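Hypothetical protein (PDB 2HLJ) probably cleaves acyl-CoA thioesters, possibly betainyl-CoA, by hydrolysis or acyl transfer, as a member of the hotdog-fold thioesterase superfamily. Local coordinates at residues A4-R9 with E75-T80; N65-V70 with D102-A107; R87-V92 with E109-H114. One frame throughout, in Å; residues are numbered along the deposited sequence. Where two conformers were deposited one is given.

In the fold
All three contacts join neighbouring strands of one antiparallel sheet. Contact 1 binds the outer strand 6-11 to 75-85 and is partly buried, with an indole face and a pair of threonine hydroxyls. Contacts 2 and 3 are more buried, share strand 104-114 at opposite ends, and both touch the second subunit. Contact 3 is a regular ladder near the middle of the strand order. Contact 2 lies where strand 57-66 runs out into a loop, so pairing gives way to a shared carbonyl. Each of these two carries a histidine-carboxylate bond. Val-76 of contact 1 packs on Val-70 and Leu-105 of contact 2, whereas contact 3 touches contact 1 nowhere.

Contact 1: A4-R9 with E75-T80; sequences ALITYR and EVWVQT
Ile-6 lays its outer branch over the indole of Trp-77: CD1 stands above one face of the five-membered ring, 4.0 Å from its centroid, in a CH-pi contact. CG1 of Ile-6 also touches the ring, 3.7 Å from Trp-77 CD1. On the same side of the indole the extended Arg-9 chain runs beside Trp-77, with Arg-9 CG 4.0 Å from Trp-77 CB and the guanidinium resting against Ile-6 CG2. The ring is fixed in rotation by its own strand, since NE1 gives a nearly straight bond (172°) to Gln-79 OE1, and His-97 meets the ring from the next strand.

Thr-7 and Tyr-8 both stand opposite Val-78, a classic beta bulge in the edge strand. Thr-7 N bonds to Val-78 O (3.1 Å) and Val-78 N to Tyr-8 O (2.8 Å). With chi1 at 41°, OG1 of Thr-7 swings toward the neighbouring strand and meets Thr-80 OG1 at 2.7 Å. Thr-80 OG1 also bonds to His-94 ND1, so a chain from hydroxyl to hydroxyl to imidazole leads from strand 6-11 to strand 89-98. Backbone bonds, a threonine pair and packing on the indole thus hold the outer strand, neither face being purely polar or apolar.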
loop_
_atom_site.group_PDB
_atom_site.type_symbol
_atom_site.label_atom_id
_atom_site.label_comp_id
_atom_site.label_asym_id
_atom_site.label_seq_id
_atom_site.Cartn_x
_atom_site.Cartn_y
_atom_site.Cartn_z
ATOM N N ALA A 4 -4.574 3.074 -23.832
ATOM C CA ALA A 4 -4.780 2.422 -22.556
ATOM C C ALA A 4 -5.985 2.964 -21.780
ATOM O O ALA A 4 -6.374 4.117 -21.926
ATOM C CB ALA A 4 -3.566 2.610 -21.720
ATOM N N LEU A 5 -6.539 2.125 -20.907
ATOM C CA LEU A 5 -7.587 2.553 -20.010
ATOM C C LEU A 5 -7.026 3.456 -18.898
ATOM O O LEU A 5 -6.207 3.010 -18.110
ATOM C CB LEU A 5 -8.283 1.327 -19.392
ATOM C CG LEU A 5 -9.442 1.633 -18.424
ATOM C CD1 LEU A 5 -10.632 2.335 -19.119
ATOM C CD2 LEU A 5 -9.912 0.375 -17.748
ATOM N N ILE A 6 -7.490 4.709 -18.851
ATOM C CA ILE A 6 -7.221 5.634 -17.745
ATOM C C ILE A 6 -8.451 5.684 -16.823
ATOM O O ILE A 6 -9.552 5.948 -17.258
ATOM C CB ILE A 6 -6.852 7.044 -18.263
ATOM C CG1 ILE A 6 -5.568 6.967 -19.074
ATOM C CG2 ILE A 6 -6.671 8.032 -17.114
ATOM C CD1 ILE A 6 -5.196 8.224 -19.773
ATOM N N THR A 7 -8.251 5.408 -15.539
ATOM C CA THR A 7 -9.350 5.277 -14.594
ATOM C C THR A 7 -9.471 6.462 -13.647
ATOM O O THR A 7 -10.547 6.709 -13.050
ATOM C CB THR A 7 -9.180 3.999 -13.799
ATOM O OG1 THR A 7 -7.818 3.841 -13.455
ATOM C CG2 THR A 7 -9.567 2.840 -14.642
ATOM N N TYR A 8 -8.387 7.220 -13.518
ATOM C CA TYR A 8 -8.338 8.267 -12.499
ATOM C C TYR A 8 -7.260 9.269 -12.823
ATOM O O TYR A 8 -6.193 8.893 -13.271
ATOM C CB TYR A 8 -8.157 7.661 -11.087
ATOM C CG TYR A 8 -8.422 8.651 -9.973
ATOM C CD1 TYR A 8 -9.711 9.028 -9.673
ATOM C CD2 TYR A 8 -7.382 9.234 -9.251
ATOM C CE1 TYR A 8 -9.981 9.927 -8.672
ATOM C CE2 TYR A 8 -7.644 10.156 -8.241
ATOM C CZ TYR A 8 -8.954 10.492 -7.957
ATOM O OH TYR A 8 -9.285 11.407 -6.961
ATOM N N ARG A 9 -7.567 10.551 -12.636
ATOM C CA ARG A 9 -6.588 11.633 -12.776
ATOM C C ARG A 9 -6.710 12.567 -11.615
ATOM O O ARG A 9 -7.830 12.851 -11.164
ATOM C CB ARG A 9 -6.855 12.491 -14.008
ATOM C CG ARG A 9 -7.034 11.765 -15.298
ATOM C CD ARG A 9 -7.407 12.787 -16.383
ATOM N NE ARG A 9 -7.521 12.192 -17.705
ATOM C CZ ARG A 9 -6.489 11.933 -18.512
ATOM N NH1 ARG A 9 -5.227 12.201 -18.145
ATOM N NH2 ARG A 9 -6.719 11.392 -19.709
ATOM N N GLU A 75 0.591 16.601 -12.094
ATOM C CA GLU A 75 -0.644 16.030 -12.638
ATOM C C GLU A 75 -0.360 14.588 -12.993
ATOM O O GLU A 75 0.500 14.319 -13.803
ATOM C CB GLU A 75 -1.097 16.793 -13.877
ATOM C CG GLU A 75 -1.497 18.242 -13.549
ATOM C CD GLU A 75 -1.428 19.190 -14.766
ATOM O OE1 GLU A 75 -0.306 19.475 -15.259
ATOM O OE2 GLU A 75 -2.497 19.673 -15.192
ATOM N N VAL A 76 -1.090 13.672 -12.381
ATOM C CA VAL A 76 -0.838 12.264 -12.578
ATOM C C VAL A 76 -2.126 11.575 -12.984
ATOM O O VAL A 76 -3.215 12.083 -12.730
ATOM C CB VAL A 76 -0.229 11.579 -11.302
ATOM C CG1 VAL A 76 1.150 12.174 -10.946
ATOM C CG2 VAL A 76 -1.204 11.604 -10.087
ATOM N N TRP A 77 -1.986 10.411 -13.603
ATOM C CA TRP A 77 -3.119 9.567 -13.933
ATOM C C TRP A 77 -2.792 8.107 -13.700
ATOM O O TRP A 77 -1.619 7.701 -13.696
ATOM C CB TRP A 77 -3.592 9.773 -15.399
ATOM C CG TRP A 77 -2.712 9.280 -16.476
ATOM C CD1 TRP A 77 -2.665 8.002 -16.988
ATOM C CD2 TRP A 77 -1.776 10.046 -17.237
ATOM N NE1 TRP A 77 -1.745 7.943 -18.003
ATOM C CE2 TRP A 77 -1.176 9.178 -18.163
ATOM C CE3 TRP A 77 -1.365 11.388 -17.209
ATOM C CZ2 TRP A 77 -0.182 9.599 -19.052
ATOM C CZ3 TRP A 77 -0.394 11.799 -18.102
ATOM C CH2 TRP A 77 0.199 10.902 -18.993
ATOM N N VAL A 78 -3.858 7.318 -13.542
ATOM C CA VAL A 78 -3.732 5.879 -13.352
ATOM C C VAL A 78 -4.158 5.130 -14.578
ATOM O O VAL A 78 -5.211 5.415 -15.135
ATOM C CB VAL A 78 -4.611 5.404 -12.155
ATOM C CG1 VAL A 78 -4.344 3.958 -11.835
ATOM C CG2 VAL A 78 -4.369 6.275 -10.956
ATOM N N GLN A 79 -3.346 4.143 -14.984
ATOM C CA GLN A 79 -3.755 3.159 -15.979
ATOM C C GLN A 79 -4.069 1.847 -15.274
ATOM O O GLN A 79 -3.433 1.488 -14.303
ATOM C CB GLN A 79 -2.654 2.965 -17.050
ATOM C CG GLN A 79 -2.644 4.173 -17.989
ATOM C CD GLN A 79 -1.515 4.225 -18.973
ATOM O OE1 GLN A 79 -1.189 5.305 -19.421
ATOM N NE2 GLN A 79 -0.904 3.084 -19.307
ATOM N N THR A 80 -5.078 1.145 -15.750
ATOM C CA THR A 80 -5.582 -0.015 -15.022
ATOM C C THR A 80 -5.790 -1.159 -16.009
ATOM O O THR A 80 -6.367 -0.960 -17.076
ATOM C CB THR A 80 -6.871 0.286 -14.293
ATOM O OG1 THR A 80 -6.717 1.426 -13.406
ATOM C CG2 THR A 80 -7.331 -0.933 -13.518
HETATM O O HOH W 1 -4.407 0.160 -19.319
#

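Contact 2: N65-V70 with D102-A107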
loop_
_atom_site.group_PDB
_atom_site.type_symbol
_atom_site.label_atom_id
_atom_site.label_comp_id
_atom_site.label_asym_id
_atom_site.label_seq_id
_atom_site.Cartn_x
_atom_site.Cartn_y
_atom_site.Cartn_z
ATOM N N ASN A 65 5.256 -1.230 -6.115
ATOM C CA ASN A 65 6.614 -0.802 -6.416
ATOM C C ASN A 65 6.643 0.668 -6.663
ATOM O O ASN A 65 5.882 1.147 -7.493
ATOM C CB ASN A 65 7.099 -1.513 -7.644
ATOM C CG ASN A 65 7.206 -2.982 -7.407
ATOM O OD1 ASN A 65 6.205 -3.699 -7.452
ATOM N ND2 ASN A 65 8.401 -3.434 -7.075
ATOM N N TYR A 66 7.567 1.370 -6.011
ATOM C CA TYR A 66 7.690 2.815 -6.195
ATOM C C TYR A 66 8.980 3.079 -6.958
ATOM O O TYR A 66 10.052 2.817 -6.437
ATOM C CB TYR A 66 7.748 3.518 -4.847
ATOM C CG TYR A 66 6.597 3.226 -3.918
ATOM C CD1 TYR A 66 6.655 2.164 -3.003
ATOM C CD2 TYR A 66 5.497 4.084 -3.853
ATOM C CE1 TYR A 66 5.626 1.933 -2.119
ATOM C CE2 TYR A 66 4.493 3.864 -2.964
ATOM C CZ TYR A 66 4.539 2.789 -2.115
ATOM O OH TYR A 66 3.486 2.606 -1.241
ATOM N N LEU A 67 8.855 3.519 -8.213
ATOM C CA LEU A 67 10.003 3.723 -9.094
ATOM C C LEU A 67 10.510 5.159 -9.041
ATOM O O LEU A 67 11.696 5.385 -9.211
ATOM C CB LEU A 67 9.657 3.323 -10.534
ATOM C CG LEU A 67 9.301 1.852 -10.798
ATOM C CD1 LEU A 67 10.293 0.880 -10.126
ATOM C CD2 LEU A 67 7.908 1.495 -10.368
ATOM N N HIS A 68 9.622 6.118 -8.771
ATOM C CA HIS A 68 9.970 7.528 -8.800
ATOM C C HIS A 68 9.170 8.340 -7.804
ATOM O O HIS A 68 7.980 8.084 -7.529
ATOM C CB HIS A 68 9.720 8.098 -10.184
ATOM C CG HIS A 68 10.563 7.465 -11.236
ATOM N ND1 HIS A 68 11.874 7.829 -11.444
ATOM C CD2 HIS A 68 10.308 6.454 -12.097
ATOM C CE1 HIS A 68 12.382 7.087 -12.413
ATOM N NE2 HIS A 68 11.456 6.239 -12.819
ATOM N N GLU A 69 9.866 9.305 -7.240
ATOM C CA GLU A 69 9.247 10.341 -6.409
ATOM C C GLU A 69 8.295 11.152 -7.251
ATOM O O GLU A 69 8.486 11.319 -8.463
ATOM C CB GLU A 69 10.316 11.242 -5.774
ATOM C CG GLU A 69 10.942 12.267 -6.740
ATOM C CD GLU A 69 11.794 11.621 -7.862
ATOM O OE1 GLU A 69 12.275 10.468 -7.684
ATOM O OE2 GLU A 69 11.987 12.271 -8.918
ATOM N N VAL A 70 7.260 11.669 -6.605
ATOM C CA VAL A 70 6.296 12.507 -7.273
ATOM C C VAL A 70 6.168 13.762 -6.448
ATOM O O VAL A 70 5.956 13.708 -5.239
ATOM C CB VAL A 70 4.946 11.777 -7.433
ATOM C CG1 VAL A 70 3.958 12.653 -8.128
ATOM C CG2 VAL A 70 5.151 10.466 -8.213
ATOM N N ASP A 102 8.142 8.785 -19.876
ATOM C CA ASP A 102 7.553 7.583 -20.437
ATOM C C ASP A 102 8.037 6.305 -19.778
ATOM O O ASP A 102 8.450 5.373 -20.472
ATOM C CB ASP A 102 7.741 7.525 -21.973
ATOM C CG ASP A 102 9.192 7.523 -22.402
ATOM O OD1 ASP A 102 10.031 8.152 -21.702
ATOM O OD2 ASP A 102 9.494 6.901 -23.453
ATOM N N GLU A 103 8.044 6.290 -18.445
ATOM C CA GLU A 103 8.078 5.047 -17.658
ATOM C C GLU A 103 7.162 5.212 -16.444
ATOM O O GLU A 103 6.797 6.341 -16.069
ATOM C CB GLU A 103 9.495 4.671 -17.236
ATOM C CG GLU A 103 10.246 5.660 -16.348
ATOM C CD GLU A 103 11.717 5.241 -16.079
ATOM O OE1 GLU A 103 12.568 5.470 -16.988
ATOM O OE2 GLU A 103 12.017 4.718 -14.951
ATOM N N VAL A 104 6.747 4.112 -15.834
ATOM C CA VAL A 104 5.830 4.261 -14.724
ATOM C C VAL A 104 6.527 4.888 -13.510
ATOM O O VAL A 104 7.698 4.645 -13.243
ATOM C CB VAL A 104 5.101 2.960 -14.331
ATOM C CG1 VAL A 104 4.296 2.438 -15.521
ATOM C CG2 VAL A 104 6.078 1.916 -13.793
ATOM N N LEU A 105 5.760 5.695 -12.789
ATOM C CA LEU A 105 6.169 6.271 -11.530
ATOM C C LEU A 105 6.037 5.289 -10.387
ATOM O O LEU A 105 6.789 5.360 -9.398
ATOM C CB LEU A 105 5.292 7.494 -11.231
ATOM C CG LEU A 105 5.249 8.574 -12.321
ATOM C CD1 LEU A 105 4.328 9.695 -11.930
ATOM C CD2 LEU A 105 6.655 9.090 -12.541
ATOM N N ALA A 106 4.988 4.474 -10.472
ATOM C CA ALA A 106 4.688 3.417 -9.512
ATOM C C ALA A 106 3.710 2.459 -10.165
ATOM O O ALA A 106 3.049 2.816 -11.136
ATOM C CB ALA A 106 4.047 3.998 -8.269
ATOM N N ALA A 107 3.633 1.252 -9.628
ATOM C CA ALA A 107 2.713 0.199 -10.112
ATOM C C ALA A 107 2.258 -0.658 -8.924
ATOM O O ALA A 107 3.010 -0.815 -7.934
ATOM C CB ALA A 107 3.415 -0.644 -11.178
#
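His-68 reaches across to Glu-103, Val-104 and Leu-105 where the antiparallel pairing of two strands of the hotdog sheet comes to an end. The ladder itself is short: Asn-65 and Ala-107 form a hydrogen-bonded pair, Asn-65 N to Ala-107 O at 2.9 Å and Ala-107 N to Asn-65 O at 3.1 Å. Beyond Tyr-66 and Ala-106 the chain turns a corner, and Leu-105 O is gripped by two donors, Leu-67 N and His-68 N, which approach from the same face of its carbonyl plane.

CB of His-68 rests on Leu-105 CD2 at 4.0 Å. CG stands anti to the carbonyl carbon (chi1 -63°), which swings the ring toward Glu-103. At the tip NE2 donates a nearly straight bond of 2.7 Å to Glu-103 OE2. The oxygen lies in the ring plane, yet the donor meets it from above the carboxylate plane, the two planes being 73° apart. Phe-101 meets this ring edge-to-face, and Tyr-28 OH bonds to His-68 O. An alanine here takes away the imidazole, and Glu-103, without its mate, would probably be free to turn, with a gap beside Phe-101.

Asn-65 also pairs with a strand of the second subunit, carrying the sheet across the interface. Next to the ring-carboxylate bond, His-68 CD2 lies 3.4 Å from Val-104 O, a buried carbonyl oxygen with no hydrogen-bond partner in the model.

Contact 3: R87-V92 with E109-H114; sequences RKRLHV and EQMLLH
The His-91 ring has Met-111 CE over one face and two acceptors of the opposite strand at its edge. The methyl of this selenomethionine, modelled in two conformers, stands 4.1 Å from the ring centroid in the conformer described, a CH-pi contact that rests on that copy. At the edge, in plane, Gln-110 O approaches His-91 CD2 at 3.4 Å, and NE2 donates to Glu-109 OE2 at 2.7 Å. The carboxylate is nearly coplanar with the ring, and OE2 receives the bond on its anti lone pair. The anti chi1 of His-91 (-172°) carries the imidazole along the strand to Glu-109, whose other oxygen, OE1, takes a hydrogen bond from Gly-150 N. Bonds to both oxygens are consistent with the carboxylate being held in this orientation, although the NE2 bond is bent (147°). One face of the Arg-89 guanidinium is covered by Lys-88 CG, and NE makes a salt bridge to Asp-86. Both chains lie alongside Leu-113, Lys-88 CG reaching CD1 of Leu-113 at 3.9 Å.

On the opposite face of the sheet, Val-92 and Leu-112 cross at about a right angle, with Val-92 CG2 3.6 Å from Leu-112 CD1. Helix 25-43 packs against this side, where Leu-90 touches Met-40 and Leu-112 touches Thr-36. The backbone ladder is regular: Leu-90 with Leu-112 and Val-92 with Gln-110 each bond both ways, and His-114 N closes the end on Lys-88 O at 2.8 Å (173°).

The face bearing His-91 and Met-111 instead meets Ile-153 and Leu-155, near the C-terminus of the second subunit. An antiparallel sheet curled round one long helix is the hallmark of the hotdog fold.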
loop_
_atom_site.group_PDB
_atom_site.type_symbol
_atom_site.label_atom_id
_atom_site.label_comp_id
_atom_site.label_asym_id
_atom_site.label_seq_id
_atom_site.Cartn_x
_atom_site.Cartn_y
_atom_site.Cartn_z
ATOM N N ARG A 87 -15.289 -16.129 -9.662
ATOM C CA ARG A 87 -16.670 -15.879 -9.256
ATOM C C ARG A 87 -16.808 -14.684 -8.312
ATOM O O ARG A 87 -17.826 -14.044 -8.314
ATOM C CB ARG A 87 -17.284 -17.135 -8.626
ATOM C CG ARG A 87 -17.428 -18.287 -9.611
ATOM C CD ARG A 87 -18.205 -19.483 -9.033
ATOM N N LYS A 88 -15.791 -14.388 -7.504
ATOM C CA LYS A 88 -15.901 -13.299 -6.537
ATOM C C LYS A 88 -14.643 -12.456 -6.298
ATOM O O LYS A 88 -14.672 -11.540 -5.452
ATOM C CB LYS A 88 -16.411 -13.835 -5.207
ATOM C CG LYS A 88 -15.486 -14.781 -4.520
ATOM C CD LYS A 88 -16.240 -15.609 -3.452
ATOM C CE LYS A 88 -15.274 -16.163 -2.408
ATOM N NZ LYS A 88 -15.887 -16.874 -1.234
ATOM N N ARG A 89 -13.579 -12.721 -7.045
ATOM C CA ARG A 89 -12.318 -11.985 -6.884
ATOM C C ARG A 89 -11.920 -11.304 -8.175
ATOM O O ARG A 89 -12.196 -11.801 -9.227
ATOM C CB ARG A 89 -11.183 -12.916 -6.414
ATOM C CG ARG A 89 -11.215 -13.239 -4.910
ATOM C CD ARG A 89 -10.432 -14.506 -4.587
ATOM N NE ARG A 89 -11.166 -15.622 -5.131
ATOM C CZ ARG A 89 -12.027 -16.373 -4.454
ATOM N NH1 ARG A 89 -12.220 -16.202 -3.148
ATOM N NH2 ARG A 89 -12.680 -17.324 -5.100
ATOM N N LEU A 90 -11.324 -10.116 -8.056
ATOM C CA LEU A 90 -10.793 -9.403 -9.197
ATOM C C LEU A 90 -9.279 -9.227 -9.016
ATOM O O LEU A 90 -8.832 -8.847 -7.949
ATOM C CB LEU A 90 -11.512 -8.062 -9.317
ATOM C CG LEU A 90 -11.227 -7.189 -10.530
ATOM C CD1 LEU A 90 -11.505 -7.906 -11.849
ATOM C CD2 LEU A 90 -12.046 -5.886 -10.417
ATOM N N HIS A 91 -8.510 -9.545 -10.058
ATOM C CA HIS A 91 -7.048 -9.404 -10.032
ATOM C C HIS A 91 -6.715 -8.215 -10.945
ATOM O O HIS A 91 -7.007 -8.247 -12.136
ATOM C CB HIS A 91 -6.428 -10.722 -10.479
ATOM C CG HIS A 91 -4.942 -10.796 -10.333
ATOM N ND1 HIS A 91 -4.199 -11.788 -10.933
ATOM C CD2 HIS A 91 -4.059 -10.019 -9.659
ATOM C CE1 HIS A 91 -2.922 -11.624 -10.625
ATOM N NE2 HIS A 91 -2.812 -10.560 -9.852
ATOM N N VAL A 92 -6.167 -7.149 -10.372
ATOM C CA VAL A 92 -5.954 -5.898 -11.096
ATOM C C VAL A 92 -4.536 -5.342 -10.963
ATOM O O VAL A 92 -3.806 -5.697 -10.049
ATOM C CB VAL A 92 -6.950 -4.802 -10.633
ATOM C CG1 VAL A 92 -8.374 -5.293 -10.841
ATOM C CG2 VAL A 92 -6.723 -4.445 -9.188
ATOM N N GLU A 109 -0.006 -4.388 -8.025
ATOM C CA GLU A 109 -0.790 -5.567 -8.318
ATOM C C GLU A 109 -1.672 -5.806 -7.115
ATOM O O GLU A 109 -1.178 -5.774 -5.999
ATOM C CB GLU A 109 0.163 -6.771 -8.491
ATOM C CG GLU A 109 -0.534 -8.026 -8.992
ATOM C CD GLU A 109 0.348 -9.258 -8.951
ATOM O OE1 GLU A 109 1.524 -9.146 -8.511
ATOM O OE2 GLU A 109 -0.132 -10.338 -9.377
ATOM N N GLN A 110 -2.968 -6.048 -7.320
ATOM C CA GLN A 110 -3.881 -6.199 -6.215
ATOM C C GLN A 110 -4.873 -7.280 -6.463
ATOM O O GLN A 110 -5.243 -7.544 -7.611
ATOM C CB GLN A 110 -4.684 -4.914 -5.994
ATOM C CG GLN A 110 -3.843 -3.674 -6.145
ATOM C CD GLN A 110 -4.498 -2.483 -5.552
ATOM O OE1 GLN A 110 -5.717 -2.432 -5.428
ATOM N NE2 GLN A 110 -3.700 -1.505 -5.188
HETATM N N MSE A 111 -5.318 -7.876 -5.370
HETATM C CA MSE A 111 -6.418 -8.828 -5.391
HETATM C C MSE A 111 -7.547 -8.296 -4.510
HETATM O O MSE A 111 -7.330 -7.950 -3.357
HETATM C CB MSE A 111 -5.942 -10.196 -4.884
HETATM C CG MSE A 111 -7.028 -11.258 -4.906
HETATM SE SE MSE A 111 -7.407 -11.818 -6.705
HETATM C CE MSE A 111 -5.744 -12.738 -7.098
ATOM N N LEU A 112 -8.750 -8.252 -5.060
ATOM C CA LEU A 112 -9.909 -7.660 -4.386
ATOM C C LEU A 112 -11.030 -8.696 -4.335
ATOM O O LEU A 112 -11.152 -9.500 -5.248
ATOM C CB LEU A 112 -10.368 -6.434 -5.169
ATOM C CG LEU A 112 -9.316 -5.381 -5.556
ATOM C CD1 LEU A 112 -9.500 -4.948 -6.947
ATOM C CD2 LEU A 112 -9.447 -4.171 -4.614
ATOM N N LEU A 113 -11.777 -8.696 -3.232
ATOM C CA LEU A 113 -12.876 -9.618 -2.958
ATOM C C LEU A 113 -14.191 -8.867 -3.011
ATOM O O LEU A 113 -14.330 -7.805 -2.365
ATOM C CB LEU A 113 -12.723 -10.223 -1.549
ATOM C CG LEU A 113 -13.837 -11.166 -1.065
ATOM C CD1 LEU A 113 -13.912 -12.387 -1.940
ATOM C CD2 LEU A 113 -13.634 -11.578 0.376
ATOM N N HIS A 114 -15.153 -9.411 -3.762
ATOM C CA HIS A 114 -16.496 -8.850 -3.787
ATOM C C HIS A 114 -17.231 -9.396 -2.582
ATOM O O HIS A 114 -17.322 -10.601 -2.387
ATOM C CB HIS A 114 -17.224 -9.190 -5.095
ATOM C CG HIS A 114 -18.578 -8.546 -5.247
ATOM N ND1 HIS A 114 -19.674 -9.242 -5.702
ATOM C CD2 HIS A 114 -19.002 -7.271 -5.047
ATOM C CE1 HIS A 114 -20.724 -8.430 -5.749
ATOM N NE2 HIS A 114 -20.344 -7.229 -5.359
#